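Long-range contacts in hypoxanthine phosphoribosyltransferase (Leishmania donovani, PDB 7CMJ), which catalyses the transfer of a phosphoribosyl group from phosphoribosyl pyrophosphate to hypoxanthine or guanine, making IMP and GMP in purine salvage: residues P58-V64 / R119-E125; T102-M108 / I132-L137; E125-D129 / V152-K157. All blocks are in the same frame, centred on the assembly; numbering follows the deposited sequence.

Interaction 1 (P58-V64 / R119-E125); sequences PLYLLCV and RHILIVE. With BA (barium ion), chain D.
Tyr60 and Leu62 hold residues 119-125 through both their backbone N and O atoms, making a ladder of parallel strands whose axes run 28° apart. Tyr60 N gives its hydrogen to His120 O at 2.8 Å, and Tyr60 O takes one from Leu122 N at the same 2.8 Å. One step on, Leu62 N reaches Leu122 O at 2.8 Å, and Leu62 O accepts from Val124 N. The last rung, Val64 N to Val124 O, is weak at 3.4 Å; Val124 O also has the hydroxyl of Ser68. Leu59, Leu61 and Cys63 turn their backbone polar groups the other way, to Pro85, Lys87 and Glu89, so the strand is bonded along both edges. The ring nitrogen ND1 of His120 is satisfied by Ser148.

At the start of the ladder the aliphatic part of Arg119 runs obliquely past the Tyr60 ring, CD lying 3.4 Å from CE2. Bends at chi2 and chi3 bring the guanidinium nearly parallel to the ring, 13° between planes, with Tyr60 OH at its edge. His120 O lies at the edge of the same ring, in its plane. Further along this face, Ile121 CG2 sits 3.8 Å from Leu62 CG, and Met141 of helix 131-142 packs on both side chains. On the opposite face, the one covered by helix 69-81, Leu61 CD2 bridges Leu122 CB and Val124 CG2.

Beyond the last rung, a bend at chi2 (-72°) brings the Glu125 carboxylate to the barium ion and against Val64: OE1 binds the ion at 2.4 Å, while OE2 lies beside Val64 CG1. Central parallel strands covered by helices on both faces, with a metal ligand at a strand's C-terminal end, are characteristic of the type I phosphoribosyltransferase fold.

Interaction 2 (T102-M108 / I132-L137); sequences TSGQVRM and ITLQYL
Gln105 turns its backbone, rather than the end of its side chain, to Tyr136: CA sits over the middle of the tyrosine ring, 3.6 Å from the centroid and 14° off the normal, a CH-pi contact. With CG anti to the backbone N (chi1 170°), Tyr136 carries its ring out against the backbone of residues 104-106. The Gln105 amide goes elsewhere, NE2 bonding to Ser103 OG at 2.9 Å with the hydroxyl oxygen in the amide plane. Ser103 OG also accepts from Gln105 N, closing an ST turn.

Gly104 brings the loop against the helix. Gly104 CA and Thr133 CA approach to 4.1 Å, so the loop backbone lies directly on the helix. Gly104 CA also lies 3.8 Å from Ile132 CD1, and its carbonyl oxygen meets the methyl CG2 and the CA hydrogen of Thr133. Beyond the ring, Val106 CG2 fits between two partners, 3.6 Å from Tyr136 CD1 and 3.6 Å from Leu137 CD1. Thr133 OG1 bonds back to Ser130 O, leaving its methyl to face the loop.

The phenol oxygen of Tyr136 has its main polar partner in Lys144 of the second subunit. Val116 N of the same second subunit donates a hydrogen bond to Gln105 OE1. The contact thus lies at a subunit boundary, where the loop entering strand 107-110 crosses the first turns of helix 131-142 and Val106 and Met108 pack on neighbouring strand 86-94.

Interaction 3 (E125-D129 / V152-K157); sequences EDIVD and VVLLDK. With BA (barium ion), chain D.
Asp126 O accepts the backbone N-H of Leu155 at 2.8 Å, the shortest sound polar bond across this contact. It continues the parallel pairing of strands 120-125 and 148-153 into the phosphoribosyl pyrophosphate-binding loop, the signature motif of these transferases. Just before it, Glu125 N bonds to Val152 O, and Glu125 O takes Leu154 N at 3.0 Å. Both chains turn a corner here, at Asp126 and at Leu154, and stay together round the bend.

Asp126 starts its side chain away from residues 152-157, and its OD2 binds the barium ion at 2.5 Å, beside Glu125 OE1. Water 2 is another ligand of the ion.

Apolar groups fill the space between the chains. Val128 CG2 meets Val153 CG1 at 3.6 Å, the two valines crossing nearly at right angles, while Ile127 lays CG1 obliquely against Leu155 CB. The other branch, Ile127 CG2, touches Lys157 CD at 3.6 Å, crossing the lysine chain at about a right angle. Val179 packs on both Ile127 and Leu155.

Asp129, probably the proton acceptor, and Lys157, a probable GMP ligand, close the far end. A bend at chi3 (-110°) carries the ammonium past Val128 O to the carboxylate, where Lys157 NZ forms a salt bridge with Asp129 OD1 at 2.9 Å, arriving nearly along the C-O bond.

In the fold
The three contacts follow the chain from strand 120-125 through the loop 126-130 into helix 131-142, at the C-terminal ends of the parallel strands. Interactions 1 and 3 share Glu125 and the barium ion; their centres lie about 14 Å apart, and Ile123 O to Val152 N at 2.9 Å, a probable hydrogen bond, links the strands between them. Interaction 2 takes up the helix that follows the loop, with centres about 17 Å and 16 Å from those of interactions 1 and 3. It touches both through Leu137 CD2, 4.2 Å from Glu125 OE2, and interaction 3 again where Leu134 CD2 packs 3.7 Å from Val128 CG2. The probable nucleotide pocket is thus joined to the core sheet and the subunit interface.

Interaction 1 (P58-V64 / R119-E125)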
loop_
_atom_site.group_PDB
_atom_site.type_symbol
_atom_site.label_atom_id
_atom_site.label_comp_id
_atom_site.label_asym_id
_atom_site.label_seq_id
_atom_site.Cartn_x
_atom_site.Cartn_y
_atom_site.Cartn_z
ATOM N N PRO A 58 -2.829 15.085 -20.715
ATOM C CA PRO A 58 -3.544 14.009 -21.409
ATOM C C PRO A 58 -4.797 13.552 -20.676
ATOM O O PRO A 58 -5.200 14.132 -19.663
ATOM C CB PRO A 58 -2.495 12.896 -21.455
ATOM C CG PRO A 58 -1.805 13.050 -20.120
ATOM C CD PRO A 58 -1.839 14.543 -19.772
ATOM N N LEU A 59 -5.420 12.504 -21.199
ATOM C CA LEU A 59 -6.507 11.826 -20.512
ATOM C C LEU A 59 -5.917 10.687 -19.691
ATOM O O LEU A 59 -5.178 9.851 -20.225
ATOM C CB LEU A 59 -7.533 11.308 -21.521
ATOM C CG LEU A 59 -8.708 10.455 -21.044
ATOM C CD1 LEU A 59 -9.653 11.214 -20.092
ATOM C CD2 LEU A 59 -9.453 9.977 -22.259
ATOM N N TYR A 60 -6.214 10.678 -18.392
ATOM C CA TYR A 60 -5.666 9.675 -17.488
ATOM C C TYR A 60 -6.608 8.480 -17.398
ATOM O O TYR A 60 -7.792 8.635 -17.092
ATOM C CB TYR A 60 -5.444 10.269 -16.098
ATOM C CG TYR A 60 -4.151 11.028 -15.948
ATOM C CD1 TYR A 60 -3.045 10.450 -15.317
ATOM C CD2 TYR A 60 -4.032 12.333 -16.417
ATOM C CE1 TYR A 60 -1.852 11.152 -15.171
ATOM C CE2 TYR A 60 -2.843 13.036 -16.273
ATOM C CZ TYR A 60 -1.761 12.438 -15.652
ATOM O OH TYR A 60 -0.589 13.136 -15.517
ATOM N N LEU A 61 -6.079 7.292 -17.638
ATOM C CA LEU A 61 -6.861 6.068 -17.518
ATOM C C LEU A 61 -6.649 5.475 -16.135
ATOM O O LEU A 61 -5.533 5.078 -15.784
ATOM C CB LEU A 61 -6.473 5.060 -18.599
ATOM C CG LEU A 61 -6.890 5.490 -20.009
ATOM C CD1 LEU A 61 -6.568 4.408 -21.028
ATOM C CD2 LEU A 61 -8.380 5.877 -20.045
ATOM N N LEU A 62 -7.712 5.415 -15.355
ATOM C CA LEU A 62 -7.645 4.898 -13.997
ATOM C C LEU A 62 -8.082 3.441 -14.007
ATOM O O LEU A 62 -9.262 3.128 -13.898
ATOM C CB LEU A 62 -8.517 5.730 -13.083
ATOM C CG LEU A 62 -7.718 6.534 -12.084
ATOM C CD1 LEU A 62 -8.697 6.807 -11.027
ATOM C CD2 LEU A 62 -6.588 5.703 -11.538
ATOM N N CYS A 63 -7.118 2.543 -14.123
ATOM C CA CYS A 63 -7.398 1.115 -14.154
ATOM C C CYS A 63 -7.669 0.614 -12.738
ATOM O O CYS A 63 -6.755 0.536 -11.905
ATOM C CB CYS A 63 -6.225 0.373 -14.783
ATOM S SG CYS A 63 -6.484 -1.387 -14.858
ATOM N N VAL A 64 -8.923 0.268 -12.462
ATOM C CA VAL A 64 -9.266 -0.379 -11.202
ATOM C C VAL A 64 -8.849 -1.837 -11.291
ATOM O O VAL A 64 -9.339 -2.589 -12.142
ATOM C CB VAL A 64 -10.765 -0.255 -10.908
ATOM C CG1 VAL A 64 -11.070 -0.835 -9.556
ATOM C CG2 VAL A 64 -11.225 1.209 -11.015
ATOM N N ARG A 119 -6.498 17.523 -13.897
ATOM C CA ARG A 119 -6.342 16.620 -15.025
ATOM C C ARG A 119 -7.675 15.958 -15.329
ATOM O O ARG A 119 -8.588 15.936 -14.494
ATOM C CB ARG A 119 -5.294 15.546 -14.747
ATOM C CG ARG A 119 -3.943 16.105 -14.418
ATOM C CD ARG A 119 -3.260 16.408 -15.718
ATOM N NE ARG A 119 -2.739 17.759 -15.751
ATOM C CZ ARG A 119 -1.500 18.070 -15.400
ATOM N NH1 ARG A 119 -0.668 17.115 -14.992
ATOM N NH2 ARG A 119 -1.105 19.335 -15.440
ATOM N N HIS A 120 -7.780 15.414 -16.537
ATOM C CA HIS A 120 -8.987 14.719 -16.950
ATOM C C HIS A 120 -8.803 13.227 -16.719
ATOM O O HIS A 120 -7.910 12.599 -17.301
ATOM C CB HIS A 120 -9.343 15.023 -18.401
ATOM C CG HIS A 120 -9.463 16.486 -18.704
ATOM N ND1 HIS A 120 -10.553 17.245 -18.327
ATOM C CD2 HIS A 120 -8.645 17.322 -19.388
ATOM C CE1 HIS A 120 -10.391 18.489 -18.745
ATOM N NE2 HIS A 120 -9.243 18.562 -19.396
ATOM N N ILE A 121 -9.660 12.659 -15.883
ATOM C CA ILE A 121 -9.535 11.272 -15.463
ATOM C C ILE A 121 -10.722 10.479 -15.967
ATOM O O ILE A 121 -11.874 10.927 -15.884
ATOM C CB ILE A 121 -9.453 11.140 -13.935
ATOM C CG1 ILE A 121 -8.335 12.009 -13.378
ATOM C CG2 ILE A 121 -9.311 9.662 -13.549
ATOM C CD1 ILE A 121 -8.422 12.073 -11.913
ATOM N N LEU A 122 -10.440 9.289 -16.457
ATOM C CA LEU A 122 -11.456 8.323 -16.830
ATOM C C LEU A 122 -11.253 7.087 -15.964
ATOM O O LEU A 122 -10.224 6.413 -16.073
ATOM C CB LEU A 122 -11.355 7.997 -18.312
ATOM C CG LEU A 122 -12.561 7.304 -18.935
ATOM C CD1 LEU A 122 -13.783 8.174 -18.737
ATOM C CD2 LEU A 122 -12.294 7.040 -20.429
ATOM N N ILE A 123 -12.205 6.813 -15.075
ATOM C CA ILE A 123 -12.168 5.594 -14.272
ATOM C C ILE A 123 -12.534 4.427 -15.180
ATOM O O ILE A 123 -13.605 4.426 -15.801
ATOM C CB ILE A 123 -13.123 5.684 -13.071
ATOM C CG1 ILE A 123 -12.686 6.792 -12.118
ATOM C CG2 ILE A 123 -13.184 4.359 -12.333
ATOM C CD1 ILE A 123 -13.614 6.976 -10.933
ATOM N N VAL A 124 -11.645 3.439 -15.272
ATOM C CA VAL A 124 -11.846 2.290 -16.148
ATOM C C VAL A 124 -12.348 1.108 -15.331
ATOM O O VAL A 124 -11.657 0.617 -14.431
ATOM C CB VAL A 124 -10.570 1.922 -16.906
ATOM C CG1 VAL A 124 -10.826 0.674 -17.763
ATOM C CG2 VAL A 124 -10.123 3.098 -17.753
ATOM N N GLU A 125 -13.538 0.632 -15.669
ATOM C CA GLU A 125 -14.164 -0.482 -14.982
ATOM C C GLU A 125 -14.614 -1.547 -15.982
ATOM O O GLU A 125 -15.003 -1.246 -17.117
ATOM C CB GLU A 125 -15.365 -0.001 -14.130
ATOM C CG GLU A 125 -15.003 0.384 -12.715
ATOM C CD GLU A 125 -14.664 -0.829 -11.871
ATOM O OE1 GLU A 125 -14.683 -1.936 -12.446
ATOM O OE2 GLU A 125 -14.384 -0.682 -10.655
HETATM BA BA BA D . -14.095 -4.078 -11.494
HETATM O O HOH W 1 -11.605 -3.427 -12.730
HETATM O O HOH W 2 -16.526 -4.229 -10.952
#

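Interaction 2 (T102-M108 / I132-L137)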
loop_
_atom_site.group_PDB
_atom_site.type_symbol
_atom_site.label_atom_id
_atom_site.label_comp_id
_atom_site.label_asym_id
_atom_site.label_seq_id
_atom_site.Cartn_x
_atom_site.Cartn_y
_atom_site.Cartn_z
ATOM N N THR A 102 -24.030 2.492 3.764
ATOM C CA THR A 102 -24.373 3.593 2.873
ATOM C C THR A 102 -23.199 4.103 2.039
ATOM O O THR A 102 -23.432 4.740 1.012
ATOM C CB THR A 102 -24.937 4.749 3.698
ATOM O OG1 THR A 102 -23.869 5.388 4.418
ATOM C CG2 THR A 102 -25.955 4.228 4.694
ATOM N N SER A 103 -21.954 3.851 2.448
ATOM C CA SER A 103 -20.810 4.597 1.933
ATOM C C SER A 103 -19.994 3.849 0.892
ATOM O O SER A 103 -19.308 4.488 0.086
ATOM C CB SER A 103 -19.876 5.005 3.083
ATOM O OG SER A 103 -18.954 3.971 3.436
ATOM N N GLY A 104 -20.023 2.522 0.898
ATOM C CA GLY A 104 -19.280 1.787 -0.102
ATOM C C GLY A 104 -17.788 1.975 -0.036
ATOM O O GLY A 104 -17.094 1.739 -1.035
ATOM N N GLN A 105 -17.264 2.397 1.114
ATOM C CA GLN A 105 -15.838 2.664 1.191
ATOM C C GLN A 105 -15.051 1.368 1.052
ATOM O O GLN A 105 -15.527 0.275 1.383
ATOM C CB GLN A 105 -15.477 3.380 2.490
ATOM C CG GLN A 105 -15.853 2.617 3.747
ATOM C CD GLN A 105 -15.707 3.465 4.989
ATOM O OE1 GLN A 105 -14.678 3.449 5.654
ATOM N NE2 GLN A 105 -16.724 4.239 5.282
ATOM N N VAL A 106 -13.849 1.503 0.502
ATOM C CA VAL A 106 -12.918 0.402 0.346
ATOM C C VAL A 106 -11.544 0.882 0.775
ATOM O O VAL A 106 -11.221 2.077 0.708
ATOM C CB VAL A 106 -12.874 -0.124 -1.106
ATOM C CG1 VAL A 106 -14.105 -0.943 -1.393
ATOM C CG2 VAL A 106 -12.767 1.043 -2.083
ATOM N N ARG A 107 -10.728 -0.071 1.210
ATOM C CA ARG A 107 -9.377 0.239 1.646
ATOM C C ARG A 107 -8.474 0.346 0.422
ATOM O O ARG A 107 -8.196 -0.651 -0.249
ATOM C CB ARG A 107 -8.890 -0.818 2.632
ATOM C CG ARG A 107 -7.486 -0.594 3.125
ATOM C CD ARG A 107 -7.040 -1.733 4.003
ATOM N NE ARG A 107 -6.006 -1.318 4.952
ATOM C CZ ARG A 107 -5.577 -2.069 5.959
ATOM N NH1 ARG A 107 -6.098 -3.275 6.138
ATOM N NH2 ARG A 107 -4.632 -1.621 6.782
ATOM N N MET A 108 -8.020 1.561 0.139
ATOM C CA MET A 108 -7.013 1.774 -0.888
ATOM C C MET A 108 -5.731 1.036 -0.531
ATOM O O MET A 108 -5.117 1.310 0.504
ATOM C CB MET A 108 -6.734 3.262 -1.041
ATOM C CG MET A 108 -6.388 3.642 -2.460
ATOM S SD MET A 108 -7.588 3.053 -3.705
ATOM C CE MET A 108 -9.188 3.702 -3.147
ATOM N N ILE A 132 -22.589 2.049 -4.875
ATOM C CA ILE A 132 -22.020 2.808 -3.758
ATOM C C ILE A 132 -20.495 2.774 -3.799
ATOM O O ILE A 132 -19.836 3.799 -3.579
ATOM C CB ILE A 132 -22.545 2.311 -2.393
ATOM C CG1 ILE A 132 -22.609 0.785 -2.330
ATOM C CG2 ILE A 132 -23.869 2.948 -2.065
ATOM C CD1 ILE A 132 -22.621 0.239 -0.911
ATOM N N THR A 133 -19.903 1.608 -4.066
ATOM C CA THR A 133 -18.449 1.597 -4.085
ATOM C C THR A 133 -17.918 2.406 -5.255
ATOM O O THR A 133 -16.874 3.058 -5.133
ATOM C CB THR A 133 -17.903 0.178 -4.137
ATOM O OG1 THR A 133 -18.455 -0.473 -5.277
ATOM C CG2 THR A 133 -18.290 -0.590 -2.891
ATOM N N LEU A 134 -18.618 2.385 -6.390
ATOM C CA LEU A 134 -18.219 3.256 -7.487
ATOM C C LEU A 134 -18.309 4.711 -7.054
ATOM O O LEU A 134 -17.383 5.498 -7.294
ATOM C CB LEU A 134 -19.079 3.005 -8.722
ATOM C CG LEU A 134 -18.754 3.809 -9.996
ATOM C CD1 LEU A 134 -17.246 3.924 -10.277
ATOM C CD2 LEU A 134 -19.508 3.245 -11.195
ATOM N N GLN A 135 -19.406 5.076 -6.380
ATOM C CA GLN A 135 -19.520 6.422 -5.825
ATOM C C GLN A 135 -18.353 6.749 -4.900
ATOM O O GLN A 135 -17.819 7.863 -4.945
ATOM C CB GLN A 135 -20.842 6.581 -5.082
ATOM C CG GLN A 135 -21.992 6.863 -5.992
ATOM C CD GLN A 135 -23.193 7.347 -5.248
ATOM O OE1 GLN A 135 -24.196 6.649 -5.159
ATOM N NE2 GLN A 135 -23.099 8.548 -4.690
ATOM N N TYR A 136 -17.934 5.795 -4.059
ATOM C CA TYR A 136 -16.816 6.062 -3.156
ATOM C C TYR A 136 -15.530 6.314 -3.934
ATOM O O TYR A 136 -14.803 7.279 -3.662
ATOM C CB TYR A 136 -16.618 4.909 -2.168
ATOM C CG TYR A 136 -15.325 5.068 -1.399
ATOM C CD1 TYR A 136 -14.183 4.328 -1.741
ATOM C CD2 TYR A 136 -15.231 6.003 -0.354
ATOM C CE1 TYR A 136 -13.003 4.504 -1.057
ATOM C CE2 TYR A 136 -14.045 6.183 0.346
ATOM C CZ TYR A 136 -12.937 5.435 -0.009
ATOM O OH TYR A 136 -11.761 5.610 0.678
ATOM N N LEU A 137 -15.218 5.433 -4.886
ATOM C CA LEU A 137 -14.059 5.642 -5.743
ATOM C C LEU A 137 -14.059 7.042 -6.350
ATOM O O LEU A 137 -13.002 7.673 -6.500
ATOM C CB LEU A 137 -14.045 4.577 -6.834
ATOM C CG LEU A 137 -13.358 3.229 -6.553
ATOM C CD1 LEU A 137 -13.583 2.784 -5.154
ATOM C CD2 LEU A 137 -13.844 2.140 -7.533
#

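Interaction 3 (E125-D129 / V152-K157)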
loop_
_atom_site.group_PDB
_atom_site.type_symbol
_atom_site.label_atom_id
_atom_site.label_comp_id
_atom_site.label_asym_id
_atom_site.label_seq_id
_atom_site.Cartn_x
_atom_site.Cartn_y
_atom_site.Cartn_z
ATOM N N GLU A 125 -13.538 0.632 -15.669
ATOM C CA GLU A 125 -14.164 -0.482 -14.982
ATOM C C GLU A 125 -14.614 -1.547 -15.982
ATOM O O GLU A 125 -15.003 -1.246 -17.117
ATOM C CB GLU A 125 -15.365 -0.001 -14.130
ATOM C CG GLU A 125 -15.003 0.384 -12.715
ATOM C CD GLU A 125 -14.664 -0.829 -11.871
ATOM O OE1 GLU A 125 -14.683 -1.936 -12.446
ATOM O OE2 GLU A 125 -14.384 -0.682 -10.655
ATOM N N ASP A 126 -14.565 -2.803 -15.532
ATOM C CA ASP A 126 -15.092 -3.917 -16.313
ATOM C C ASP A 126 -16.616 -4.033 -16.159
ATOM O O ASP A 126 -17.335 -4.174 -17.150
ATOM C CB ASP A 126 -14.380 -5.212 -15.891
ATOM C CG ASP A 126 -14.447 -5.440 -14.402
ATOM O OD1 ASP A 126 -13.923 -6.457 -13.889
ATOM O OD2 ASP A 126 -15.047 -4.571 -13.735
ATOM N N ILE A 127 -17.114 -3.987 -14.919
ATOM C CA ILE A 127 -18.532 -4.023 -14.581
ATOM C C ILE A 127 -18.742 -3.119 -13.377
ATOM O O ILE A 127 -17.859 -2.992 -12.523
ATOM C CB ILE A 127 -19.026 -5.436 -14.208
ATOM C CG1 ILE A 127 -18.771 -6.417 -15.322
ATOM C CG2 ILE A 127 -20.533 -5.450 -13.881
ATOM C CD1 ILE A 127 -18.699 -7.790 -14.793
ATOM N N VAL A 128 -19.931 -2.523 -13.289
ATOM C CA VAL A 128 -20.356 -1.787 -12.101
ATOM C C VAL A 128 -21.122 -2.765 -11.211
ATOM O O VAL A 128 -22.319 -2.987 -11.407
ATOM C CB VAL A 128 -21.217 -0.576 -12.463
ATOM C CG1 VAL A 128 -21.724 0.095 -11.195
ATOM C CG2 VAL A 128 -20.456 0.403 -13.334
ATOM N N ASP A 129 -20.441 -3.358 -10.225
ATOM C CA ASP A 129 -21.093 -4.342 -9.366
ATOM C C ASP A 129 -21.580 -3.760 -8.045
ATOM O O ASP A 129 -22.345 -4.423 -7.340
ATOM C CB ASP A 129 -20.167 -5.540 -9.097
ATOM C CG ASP A 129 -20.590 -6.796 -9.875
ATOM O OD1 ASP A 129 -21.794 -6.940 -10.214
ATOM O OD2 ASP A 129 -19.711 -7.641 -10.155
ATOM N N VAL A 152 -15.746 4.862 -17.650
ATOM C CA VAL A 152 -15.994 3.979 -18.783
ATOM C C VAL A 152 -16.150 2.565 -18.250
ATOM O O VAL A 152 -15.280 2.065 -17.524
ATOM C CB VAL A 152 -14.880 4.044 -19.845
ATOM C CG1 VAL A 152 -13.514 3.615 -19.261
ATOM C CG2 VAL A 152 -15.261 3.171 -21.040
ATOM N N VAL A 153 -17.261 1.927 -18.596
ATOM C CA VAL A 153 -17.584 0.595 -18.104
ATOM C C VAL A 153 -17.724 -0.322 -19.301
ATOM O O VAL A 153 -18.473 -0.014 -20.232
ATOM C CB VAL A 153 -18.865 0.589 -17.250
ATOM C CG1 VAL A 153 -18.880 -0.655 -16.356
ATOM C CG2 VAL A 153 -18.946 1.854 -16.415
ATOM N N LEU A 154 -16.998 -1.442 -19.285
ATOM C CA LEU A 154 -17.009 -2.304 -20.458
ATOM C C LEU A 154 -18.345 -3.020 -20.576
ATOM O O LEU A 154 -18.978 -2.999 -21.630
ATOM C CB LEU A 154 -15.851 -3.311 -20.408
ATOM C CG LEU A 154 -16.047 -4.390 -21.479
ATOM C CD1 LEU A 154 -15.659 -3.821 -22.859
ATOM C CD2 LEU A 154 -15.240 -5.643 -21.151
ATOM N N LEU A 155 -18.816 -3.592 -19.492
ATOM C CA LEU A 155 -20.074 -4.308 -19.444
ATOM C C LEU A 155 -21.085 -3.490 -18.647
ATOM O O LEU A 155 -20.986 -3.404 -17.418
ATOM C CB LEU A 155 -19.880 -5.676 -18.805
ATOM C CG LEU A 155 -19.055 -6.676 -19.595
ATOM C CD1 LEU A 155 -19.158 -8.017 -18.895
ATOM C CD2 LEU A 155 -19.535 -6.770 -21.054
ATOM N N ASP A 156 -22.049 -2.890 -19.345
ATOM C CA ASP A 156 -23.217 -2.274 -18.720
ATOM C C ASP A 156 -24.295 -3.345 -18.545
ATOM O O ASP A 156 -24.911 -3.783 -19.522
ATOM C CB ASP A 156 -23.713 -1.119 -19.583
ATOM C CG ASP A 156 -24.638 -0.177 -18.842
ATOM O OD1 ASP A 156 -24.568 -0.087 -17.594
ATOM O OD2 ASP A 156 -25.440 0.485 -19.532
ATOM N N LYS A 157 -24.512 -3.779 -17.305
ATOM C CA LYS A 157 -25.543 -4.736 -16.918
ATOM C C LYS A 157 -26.814 -4.000 -16.512
ATOM O O LYS A 157 -26.776 -2.798 -16.204
ATOM C CB LYS A 157 -25.041 -5.616 -15.763
ATOM C CG LYS A 157 -24.576 -4.834 -14.538
ATOM C CD LYS A 157 -24.117 -5.728 -13.388
ATOM C CE LYS A 157 -25.098 -5.691 -12.214
ATOM N NZ LYS A 157 -24.493 -6.232 -10.959
HETATM BA BA BA D . -14.095 -4.078 -11.494
HETATM O O HOH W 2 -16.526 -4.229 -10.952
HETATM O O HOH W 1 -11.605 -3.427 -12.730
#